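Local coordinates for protein protease Do-like 2, chloroplastic (Arabidopsis thaliana, PDB 4FLN) that performs, as a chloroplast serine protease of the thylakoid membrane, the primary cleavage of the photodamaged D1 protein in plant photosystem II, at residues V50-C55 / V155-G160; T56-D61 / H95-K100; S291-E296 / V350-R355; F303-V308 / I336-I341. All coordinates share one frame; numbering follows the deposited sequence.

Contact 1: residues V50-C55 / V155-G160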
# COMPACT_ATOMS: atom_id res chain seq x y z
N VAL B 50 27.21 -22.58 -25.27
CA VAL B 50 26.07 -22.24 -24.41
C VAL B 50 24.78 -22.51 -25.16
O VAL B 50 24.68 -22.26 -26.35
CB VAL B 50 26.10 -20.76 -23.95
CG1 VAL B 50 24.99 -20.49 -22.95
CG2 VAL B 50 27.43 -20.42 -23.35
N VAL B 51 23.79 -23.02 -24.43
CA VAL B 51 22.54 -23.46 -25.02
C VAL B 51 21.35 -22.84 -24.30
O VAL B 51 21.41 -22.57 -23.10
CB VAL B 51 22.44 -25.01 -24.95
CG1 VAL B 51 21.01 -25.47 -24.91
CG2 VAL B 51 23.21 -25.65 -26.10
N LYS B 52 20.26 -22.59 -25.03
CA LYS B 52 19.03 -22.11 -24.41
C LYS B 52 18.14 -23.30 -24.05
O LYS B 52 18.07 -24.29 -24.79
CB LYS B 52 18.30 -21.11 -25.31
CG LYS B 52 17.04 -20.52 -24.69
CD LYS B 52 16.54 -19.29 -25.45
CE LYS B 52 15.39 -18.61 -24.71
NZ LYS B 52 15.11 -17.22 -25.19
N VAL B 53 17.45 -23.20 -22.92
CA VAL B 53 16.69 -24.33 -22.39
C VAL B 53 15.21 -24.03 -22.31
O VAL B 53 14.80 -23.12 -21.60
CB VAL B 53 17.16 -24.71 -20.96
CG1 VAL B 53 16.26 -25.78 -20.37
CG2 VAL B 53 18.61 -25.17 -20.98
N TYR B 54 14.42 -24.81 -23.04
CA TYR B 54 12.96 -24.71 -22.93
C TYR B 54 12.43 -25.91 -22.17
O TYR B 54 12.77 -27.05 -22.48
CB TYR B 54 12.31 -24.66 -24.31
CG TYR B 54 12.80 -23.54 -25.20
CD1 TYR B 54 12.01 -22.43 -25.44
CD2 TYR B 54 14.04 -23.61 -25.81
CE1 TYR B 54 12.45 -21.41 -26.26
CE2 TYR B 54 14.49 -22.60 -26.63
CZ TYR B 54 13.69 -21.50 -26.86
OH TYR B 54 14.14 -20.49 -27.68
N CYS B 55 11.60 -25.63 -21.17
CA CYS B 55 11.06 -26.68 -20.33
C CYS B 55 9.60 -26.45 -19.95
O CYS B 55 9.23 -25.36 -19.51
CB CYS B 55 11.89 -26.84 -19.06
SG CYS B 55 11.11 -27.87 -17.81
N VAL B 155 27.43 -15.98 -19.11
CA VAL B 155 26.80 -16.09 -20.42
C VAL B 155 25.50 -16.89 -20.38
O VAL B 155 25.45 -17.99 -19.81
CB VAL B 155 27.74 -16.74 -21.44
CG1 VAL B 155 27.05 -16.93 -22.76
CG2 VAL B 155 28.99 -15.89 -21.61
N GLY B 156 24.45 -16.36 -20.99
CA GLY B 156 23.15 -17.02 -20.95
C GLY B 156 22.11 -16.41 -21.87
O GLY B 156 22.40 -15.51 -22.65
N TYR B 157 20.89 -16.92 -21.78
CA TYR B 157 19.82 -16.42 -22.63
C TYR B 157 18.75 -15.73 -21.80
O TYR B 157 17.97 -16.38 -21.11
CB TYR B 157 19.21 -17.57 -23.43
CG TYR B 157 20.18 -18.19 -24.40
CD1 TYR B 157 20.23 -17.77 -25.72
CD2 TYR B 157 21.07 -19.17 -23.99
CE1 TYR B 157 21.13 -18.32 -26.61
CE2 TYR B 157 21.97 -19.73 -24.87
CZ TYR B 157 22.00 -19.30 -26.18
OH TYR B 157 22.89 -19.85 -27.08
N PRO B 158 18.67 -14.39 -21.91
CA PRO B 158 17.69 -13.62 -21.13
C PRO B 158 16.28 -14.10 -21.43
O PRO B 158 16.05 -14.72 -22.48
CB PRO B 158 17.85 -12.19 -21.67
CG PRO B 158 19.16 -12.17 -22.38
CD PRO B 158 19.39 -13.55 -22.88
N LEU B 159 15.35 -13.84 -20.53
CA LEU B 159 13.94 -14.09 -20.81
C LEU B 159 13.51 -13.20 -21.97
O LEU B 159 13.72 -11.99 -21.94
CB LEU B 159 13.09 -13.83 -19.57
CG LEU B 159 13.40 -14.78 -18.40
CD1 LEU B 159 12.25 -14.84 -17.42
CD2 LEU B 159 13.68 -16.16 -18.94
N GLY B 160 12.93 -13.80 -23.00
CA GLY B 160 12.53 -13.07 -24.19
C GLY B 160 13.68 -12.90 -25.16
O GLY B 160 14.84 -12.89 -24.76
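V50 to K52 and V155 to G160 run side by side in nearly the same direction, 18° apart, with the CA atoms of K52 and Y157 separated by 6.0 Å, and side chains rather than paired backbones fill the distance between them. Y157 does most of the joining. K52 CB lies over one face of its ring as a CH-pi contact, 3.7 Å from the centroid and 15° off the normal. With CG anti to the backbone N (chi1 -177°) and the chain extended beyond, the methylenes of K52 continue past Y157 CB. At the far end of the ring, Y157 OH donates to V50 O at 3.1 Å, coming from above the carbonyl plane. Compact valines, well suited to strands, complete the layer: V50 CG2 meets V155 CG1 at 3.6 Å, and V50 CG1 rests 3.7 Å from Y157 CE2. Strand 50-57 belongs to the first barrel of the chymotrypsin-like fold and strand 151-156 to the second, so this is an interface between the two barrels; Y157 N also bonds S77 OG of the first. A phenylalanine in place of Y157 would probably keep the packing against K52 but leave V50 O without its hydroxyl partner. The pairing thus couples an apolar seam to one polar anchor, with tyrosine supplying both in a buried setting.

Contact 2: residues T56-D61 / H95-K100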
# COMPACT_ATOMS: atom_id res chain seq x y z
N THR B 56 8.79 -27.49 -20.11
CA THR B 56 7.39 -27.44 -19.72
C THR B 56 7.25 -28.01 -18.32
O THR B 56 7.74 -29.10 -18.04
CB THR B 56 6.53 -28.23 -20.71
OG1 THR B 56 6.59 -27.58 -21.99
CG2 THR B 56 5.10 -28.27 -20.25
N HIS B 57 6.58 -27.28 -17.44
CA HIS B 57 6.50 -27.65 -16.02
C HIS B 57 5.11 -28.05 -15.59
O HIS B 57 4.19 -27.23 -15.62
CB HIS B 57 6.98 -26.49 -15.14
CG HIS B 57 8.39 -26.07 -15.40
ND1 HIS B 57 9.46 -26.61 -14.72
CD2 HIS B 57 8.91 -25.18 -16.27
CE1 HIS B 57 10.58 -26.07 -15.16
NE2 HIS B 57 10.27 -25.20 -16.10
N THR B 58 4.93 -29.30 -15.18
CA THR B 58 3.72 -29.67 -14.47
C THR B 58 4.04 -30.09 -13.06
O THR B 58 4.52 -31.19 -12.82
CB THR B 58 3.01 -30.85 -15.15
OG1 THR B 58 2.95 -30.63 -16.57
CG2 THR B 58 1.60 -31.00 -14.59
N ALA B 59 3.73 -29.22 -12.10
CA ALA B 59 3.93 -29.53 -10.70
C ALA B 59 2.66 -30.14 -10.14
O ALA B 59 1.58 -29.92 -10.68
CB ALA B 59 4.31 -28.29 -9.93
N PRO B 60 2.77 -30.91 -9.05
CA PRO B 60 1.59 -31.41 -8.34
C PRO B 60 1.05 -30.33 -7.42
O PRO B 60 1.82 -29.49 -6.96
CB PRO B 60 2.16 -32.55 -7.50
CG PRO B 60 3.53 -32.08 -7.17
CD PRO B 60 4.02 -31.31 -8.38
N ASP B 61 -0.25 -30.35 -7.15
CA ASP B 61 -0.82 -29.46 -6.16
C ASP B 61 -0.73 -30.20 -4.83
O ASP B 61 -1.15 -31.34 -4.74
CB ASP B 61 -2.28 -29.17 -6.53
CG ASP B 61 -2.99 -28.29 -5.51
OD1 ASP B 61 -3.16 -27.08 -5.78
OD2 ASP B 61 -3.42 -28.80 -4.46
N HIS B 95 10.40 -30.69 -12.41
CA HIS B 95 9.11 -31.28 -12.80
C HIS B 95 8.93 -31.33 -14.31
O HIS B 95 7.86 -30.98 -14.83
CB HIS B 95 7.93 -30.53 -12.18
CG HIS B 95 7.84 -30.63 -10.69
ND1 HIS B 95 8.09 -29.57 -9.85
CD2 HIS B 95 7.52 -31.67 -9.89
CE1 HIS B 95 7.93 -29.95 -8.60
NE2 HIS B 95 7.58 -31.22 -8.59
N ASP B 96 9.95 -31.79 -15.02
CA ASP B 96 9.94 -31.67 -16.47
C ASP B 96 8.90 -32.57 -17.14
O ASP B 96 8.93 -33.79 -16.99
CB ASP B 96 11.34 -31.95 -17.04
CG ASP B 96 11.78 -33.40 -16.85
OD1 ASP B 96 12.00 -33.81 -15.69
OD2 ASP B 96 11.92 -34.12 -17.87
N THR B 97 7.99 -31.96 -17.87
CA THR B 97 7.09 -32.69 -18.75
C THR B 97 7.84 -33.01 -20.04
O THR B 97 7.81 -34.13 -20.54
CB THR B 97 5.85 -31.87 -19.08
OG1 THR B 97 5.06 -31.70 -17.90
CG2 THR B 97 5.03 -32.58 -20.14
N GLN B 98 8.50 -31.99 -20.56
CA GLN B 98 9.41 -32.15 -21.69
C GLN B 98 10.48 -31.06 -21.63
O GLN B 98 10.27 -29.97 -21.07
CB GLN B 98 8.66 -32.11 -23.02
CG GLN B 98 7.96 -30.80 -23.30
CD GLN B 98 7.25 -30.78 -24.63
OE1 GLN B 98 7.07 -29.73 -25.24
NE2 GLN B 98 6.82 -31.96 -25.09
N VAL B 99 11.64 -31.35 -22.21
CA VAL B 99 12.75 -30.44 -22.15
C VAL B 99 13.40 -30.34 -23.52
O VAL B 99 13.74 -31.35 -24.15
CB VAL B 99 13.77 -30.90 -21.10
CG1 VAL B 99 14.99 -29.98 -21.10
CG2 VAL B 99 13.12 -30.94 -19.73
N LYS B 100 13.53 -29.11 -24.00
CA LYS B 100 14.03 -28.86 -25.34
C LYS B 100 15.18 -27.87 -25.29
O LYS B 100 15.18 -26.95 -24.47
CB LYS B 100 12.90 -28.32 -26.23
CG LYS B 100 11.51 -28.46 -25.60
CD LYS B 100 10.60 -27.29 -25.97
CE LYS B 100 9.28 -27.33 -25.20
NZ LYS B 100 8.46 -26.10 -25.42
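T56 and T97 meet through their backbones, T97 N donating to T56 O at 2.9 Å, while T56 N donates to Q98 O at 3.0 Å. T58 OG1 and T97 OG1 are hydrogen-bonded at 2.7 Å; both residues hold the hydroxyl anti to the carbonyl carbon (chi1 -46° in T58, -67° in T97), which turns the two together, and threonine offers this short hydroxyl on a beta-branched chain suited to a strand edge. The H95 ring turns one face to A59, whose CA stands 4.2 Å from the centroid in a CH-pi contact, and P60 CD comes within 3.6 Å of H95 NE2. T56 thus bonds two residues, T97 N through its O and Q98 O through its N, and T97 is near-helical, consistent with a classic bulge. Strands 50-57 and 96-102 stand first and last across the N-terminal barrel, and their pairing closes it. Replacing H95 by alanine removes the ring and would probably open a gap beside A59 CA and P60 CD, setting the loop free to shift. Farther out, H57, held by E94 O and S74 OG, has its side chain about 7 Å from that of H91, a charge-relay residue by similarity.

Contact 3: residues S291-E296 / V350-R355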
# COMPACT_ATOMS: atom_id res chain seq x y z
N SER B 291 25.78 -38.33 17.83
CA SER B 291 24.77 -38.70 18.84
C SER B 291 24.91 -40.15 19.29
O SER B 291 24.45 -40.50 20.37
CB SER B 291 23.36 -38.54 18.27
OG SER B 291 22.96 -39.72 17.59
N LYS B 292 25.58 -40.98 18.49
CA LYS B 292 26.11 -42.23 19.00
C LYS B 292 27.56 -41.99 19.40
O LYS B 292 28.18 -42.81 20.06
CB LYS B 292 26.02 -43.34 17.95
CG LYS B 292 24.62 -43.89 17.76
CD LYS B 292 24.60 -44.92 16.65
CE LYS B 292 24.04 -46.26 17.11
NZ LYS B 292 22.55 -46.33 16.98
N VAL B 293 28.07 -40.82 19.03
CA VAL B 293 29.48 -40.49 19.09
C VAL B 293 29.73 -39.21 19.88
O VAL B 293 30.56 -39.19 20.79
CB VAL B 293 30.09 -40.35 17.68
CG1 VAL B 293 31.60 -40.23 17.77
CG2 VAL B 293 29.71 -41.53 16.80
N LEU B 294 29.12 -38.10 19.43
CA LEU B 294 29.12 -36.83 20.17
C LEU B 294 28.03 -36.69 21.25
O LEU B 294 27.00 -37.37 21.20
CB LEU B 294 29.05 -35.66 19.18
CG LEU B 294 30.14 -35.74 18.12
CD1 LEU B 294 30.02 -34.60 17.14
CD2 LEU B 294 31.50 -35.73 18.78
N LYS B 295 28.26 -35.81 22.23
CA LYS B 295 27.27 -35.46 23.25
C LYS B 295 27.21 -33.96 23.49
O LYS B 295 28.20 -33.25 23.25
CB LYS B 295 27.63 -36.11 24.59
CG LYS B 295 28.07 -37.55 24.50
CD LYS B 295 28.63 -38.03 25.82
CE LYS B 295 29.20 -39.43 25.68
NZ LYS B 295 30.03 -39.80 26.86
N GLU B 296 26.08 -33.46 23.98
CA GLU B 296 25.99 -32.06 24.37
C GLU B 296 27.13 -31.77 25.33
O GLU B 296 27.33 -32.51 26.29
CB GLU B 296 24.69 -31.76 25.10
CG GLU B 296 23.43 -32.38 24.52
CD GLU B 296 22.23 -32.16 25.42
OE1 GLU B 296 21.08 -32.35 24.95
OE2 GLU B 296 22.42 -31.79 26.60
N VAL B 350 37.57 -39.01 17.73
CA VAL B 350 36.48 -39.90 17.33
C VAL B 350 36.26 -39.91 15.82
O VAL B 350 36.71 -39.01 15.11
CB VAL B 350 35.15 -39.53 18.03
CG1 VAL B 350 35.38 -39.14 19.47
CG2 VAL B 350 34.44 -38.42 17.28
N GLN B 351 35.58 -40.94 15.32
CA GLN B 351 35.18 -41.01 13.92
C GLN B 351 33.67 -40.85 13.79
O GLN B 351 32.92 -41.36 14.62
CB GLN B 351 35.59 -42.34 13.30
CG GLN B 351 37.05 -42.68 13.42
CD GLN B 351 37.38 -44.01 12.76
OE1 GLN B 351 37.51 -44.09 11.54
NE2 GLN B 351 37.50 -45.06 13.57
N VAL B 352 33.22 -40.16 12.75
CA VAL B 352 31.80 -39.97 12.52
C VAL B 352 31.43 -40.22 11.07
O VAL B 352 32.09 -39.73 10.16
CB VAL B 352 31.36 -38.55 12.86
CG1 VAL B 352 29.85 -38.44 12.73
CG2 VAL B 352 31.79 -38.19 14.27
N VAL B 353 30.37 -40.99 10.86
CA VAL B 353 29.84 -41.16 9.51
C VAL B 353 29.02 -39.92 9.18
O VAL B 353 28.25 -39.44 10.01
CB VAL B 353 28.93 -42.40 9.39
CG1 VAL B 353 28.39 -42.52 7.96
CG2 VAL B 353 29.67 -43.66 9.81
N LEU B 354 29.20 -39.40 7.97
CA LEU B 354 28.46 -38.23 7.52
C LEU B 354 27.41 -38.59 6.49
O LEU B 354 27.72 -39.11 5.42
CB LEU B 354 29.42 -37.21 6.92
CG LEU B 354 30.72 -37.00 7.68
CD1 LEU B 354 31.64 -36.07 6.91
CD2 LEU B 354 30.41 -36.48 9.06
N ARG B 355 26.15 -38.32 6.80
CA ARG B 355 25.10 -38.52 5.81
C ARG B 355 24.35 -37.22 5.56
O ARG B 355 24.40 -36.31 6.39
CB ARG B 355 24.16 -39.65 6.22
CG ARG B 355 24.84 -41.01 6.27
CD ARG B 355 24.07 -42.07 5.49
NE ARG B 355 24.71 -42.39 4.21
CZ ARG B 355 25.32 -43.54 3.94
NH1 ARG B 355 25.38 -44.49 4.86
NH2 ARG B 355 25.87 -43.74 2.76
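V293 carries CG1 anti to its backbone N (chi1 -171°), whereas V350 turns CG2 into the crowded position between its own N and carbonyl carbon, and these two methyls meet at 3.4 Å where the two side chains point opposite ways and lie alongside each other. The setting is the first PDZ domain, where the loop between strands 279-284 and 299-303 lies against strand 346-353. Along that strand the side chains alternate: V350 and V352 point toward the loop, and Q351 points away from it and remains exposed. Valine suits both positions, being beta-branched as strands favour and short enough to let the loop come close. V293 CG1 is the central atom, also approaching V352 CG2 at 4.1 Å, while L294 adds the end of its longer chain, CD2 lying 4.3 Å from V350 CG2 and its side chain touching I341 as well. The side chains meet by apolar packing alone, and polar anchors come from elsewhere in the domain: R343 NH2 bonds V293 O, and D289 OD2 accepts from V353 N. Both methyls of V293 also face the backbone between the two strand valines, with CG1 3.6 Å from Q351 O.

Contact 4: residues F303-V308 / I336-I341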
# COMPACT_ATOMS: atom_id res chain seq x y z
N PHE B 303 39.02 -31.09 12.82
CA PHE B 303 38.26 -31.91 11.89
C PHE B 303 39.22 -32.35 10.80
O PHE B 303 39.76 -31.51 10.09
CB PHE B 303 37.12 -31.07 11.31
CG PHE B 303 36.25 -31.80 10.34
CD1 PHE B 303 35.00 -32.25 10.71
CD2 PHE B 303 36.68 -32.02 9.05
CE1 PHE B 303 34.19 -32.91 9.81
CE2 PHE B 303 35.87 -32.69 8.14
CZ PHE B 303 34.63 -33.13 8.52
N ASP B 304 39.43 -33.66 10.65
CA ASP B 304 40.44 -34.18 9.72
C ASP B 304 41.78 -33.46 9.93
O ASP B 304 42.47 -33.13 8.97
CB ASP B 304 40.00 -34.02 8.26
CG ASP B 304 39.07 -35.16 7.78
OD1 ASP B 304 38.96 -36.20 8.48
OD2 ASP B 304 38.46 -35.01 6.70
N ASP B 305 42.11 -33.21 11.20
CA ASP B 305 43.36 -32.55 11.62
C ASP B 305 43.53 -31.10 11.15
O ASP B 305 44.64 -30.57 11.15
CB ASP B 305 44.59 -33.37 11.23
CG ASP B 305 44.63 -34.73 11.91
OD1 ASP B 305 44.90 -34.79 13.13
OD2 ASP B 305 44.39 -35.75 11.22
N LEU B 306 42.43 -30.44 10.80
CA LEU B 306 42.42 -28.99 10.64
C LEU B 306 41.77 -28.41 11.89
O LEU B 306 40.71 -28.86 12.32
CB LEU B 306 41.64 -28.57 9.39
CG LEU B 306 42.21 -29.00 8.03
CD1 LEU B 306 41.19 -28.84 6.92
CD2 LEU B 306 43.49 -28.22 7.70
N HIS B 307 42.42 -27.42 12.49
CA HIS B 307 41.90 -26.84 13.73
C HIS B 307 40.73 -25.91 13.49
O HIS B 307 40.70 -25.16 12.51
CB HIS B 307 43.02 -26.11 14.49
CG HIS B 307 43.98 -27.04 15.18
ND1 HIS B 307 43.57 -28.21 15.79
CD2 HIS B 307 45.32 -26.98 15.34
CE1 HIS B 307 44.62 -28.82 16.30
NE2 HIS B 307 45.69 -28.10 16.04
N VAL B 308 39.76 -25.95 14.40
CA VAL B 308 38.53 -25.17 14.31
C VAL B 308 38.55 -24.07 15.36
O VAL B 308 38.73 -24.36 16.55
CB VAL B 308 37.30 -26.08 14.55
CG1 VAL B 308 36.12 -25.29 14.99
CG2 VAL B 308 36.97 -26.88 13.30
N ILE B 336 33.66 -41.17 6.31
CA ILE B 336 34.02 -40.97 7.71
C ILE B 336 34.97 -39.78 7.86
O ILE B 336 35.93 -39.64 7.11
CB ILE B 336 34.65 -42.24 8.30
CG1 ILE B 336 33.66 -43.41 8.22
CG2 ILE B 336 35.11 -41.99 9.73
CD1 ILE B 336 33.93 -44.55 9.20
N ALA B 337 34.68 -38.93 8.83
CA ALA B 337 35.58 -37.84 9.20
C ALA B 337 36.17 -38.09 10.58
O ALA B 337 35.46 -38.54 11.48
CB ALA B 337 34.86 -36.49 9.19
N GLU B 338 37.45 -37.81 10.76
CA GLU B 338 38.05 -37.85 12.08
C GLU B 338 37.86 -36.51 12.78
O GLU B 338 38.12 -35.46 12.21
CB GLU B 338 39.52 -38.23 12.00
CG GLU B 338 39.76 -39.57 11.33
CD GLU B 338 41.21 -39.98 11.35
OE1 GLU B 338 41.58 -40.89 10.59
OE2 GLU B 338 41.98 -39.38 12.14
N ILE B 339 37.38 -36.54 14.01
CA ILE B 339 37.07 -35.31 14.70
C ILE B 339 37.73 -35.25 16.08
O ILE B 339 37.48 -36.08 16.95
CB ILE B 339 35.54 -35.11 14.80
CG1 ILE B 339 34.93 -35.05 13.40
CG2 ILE B 339 35.21 -33.86 15.60
CD1 ILE B 339 33.42 -34.92 13.38
N GLY B 340 38.61 -34.27 16.24
CA GLY B 340 39.18 -33.95 17.54
C GLY B 340 38.22 -33.24 18.48
O GLY B 340 37.68 -32.17 18.17
N ILE B 341 38.06 -33.81 19.67
CA ILE B 341 37.06 -33.35 20.61
C ILE B 341 37.67 -33.07 21.97
O ILE B 341 38.69 -33.64 22.34
CB ILE B 341 35.91 -34.39 20.72
CG1 ILE B 341 34.63 -33.80 20.16
CG2 ILE B 341 35.71 -34.91 22.14
CD1 ILE B 341 34.80 -33.35 18.74
O HOH W 1 38.58 -38.73 7.94
O HOH W 2 40.83 -34.14 14.02
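F303 leans its ring against A337 and I339 of strand 336-343. From CB the torsion places CG anti to the backbone N (chi1 180°), carrying the ring along the apolar side of that strand. F303 CD1 then meets I339 CG1 at 3.9 Å, CE1 lies beside A337 CB and I339 CD1, and F303 CZ at the tip lies 3.4 Å from A337 CB. The small methyl of alanine suits a place beside the end of a phenylalanine ring, and F324, L327 and I328 enclose the ring from elsewhere. D304 N donates to E338 O at 2.7 Å, nearly straight at 173° and in the carbonyl plane, and E338 N answers at 3.2 Å to D304 OD1 on its syn side, 31° out of the carboxylate plane. One residue therefore grips both the N-H and the C=O of E338. A water donates to D304 OD1 at 2.6 Å and to I336 O, while D304 OD2 forms a salt bridge with K331, so the carboxylate is fixed from several sides. D305 OD2 stands 4.5 Å from E338 OE2, an unfavourable pairing of like charges that K349, in long and weak ion pairs with both residues, probably eases. D304 and D305 have positive phi, which aspartate tolerates comparatively well, and they form the corner of a type I' turn closed by F303 N to L306 O and L306 N to F303 O. Such a turn is characteristic of a tight two-residue beta hairpin, here joining strands 299-303 and 306-307 in the first PDZ domain's antiparallel sheet.

How the contacts relate
The four contacts fall into two pairs. Contacts 1 and 2 lie in the protease domain with centres 17 Å apart; both use strand 50-57, first where it faces the second barrel and then where it meets strand 96-102, and contact 2 is nested within the loop closed by contact 1. Contacts 3 and 4 follow in the first PDZ domain, 12 Å between centres, on the adjacent strands 346-353 and 336-343, with contact 4 nested inside contact 3. Between the pairs the centres are 40 to 44 Å apart and nothing touches. Catalytic and PDZ modules thus have separate networks: contact 2 closes the first barrel, while contacts 3 and 4 pack a loop and a hairpin on neighbouring PDZ strands.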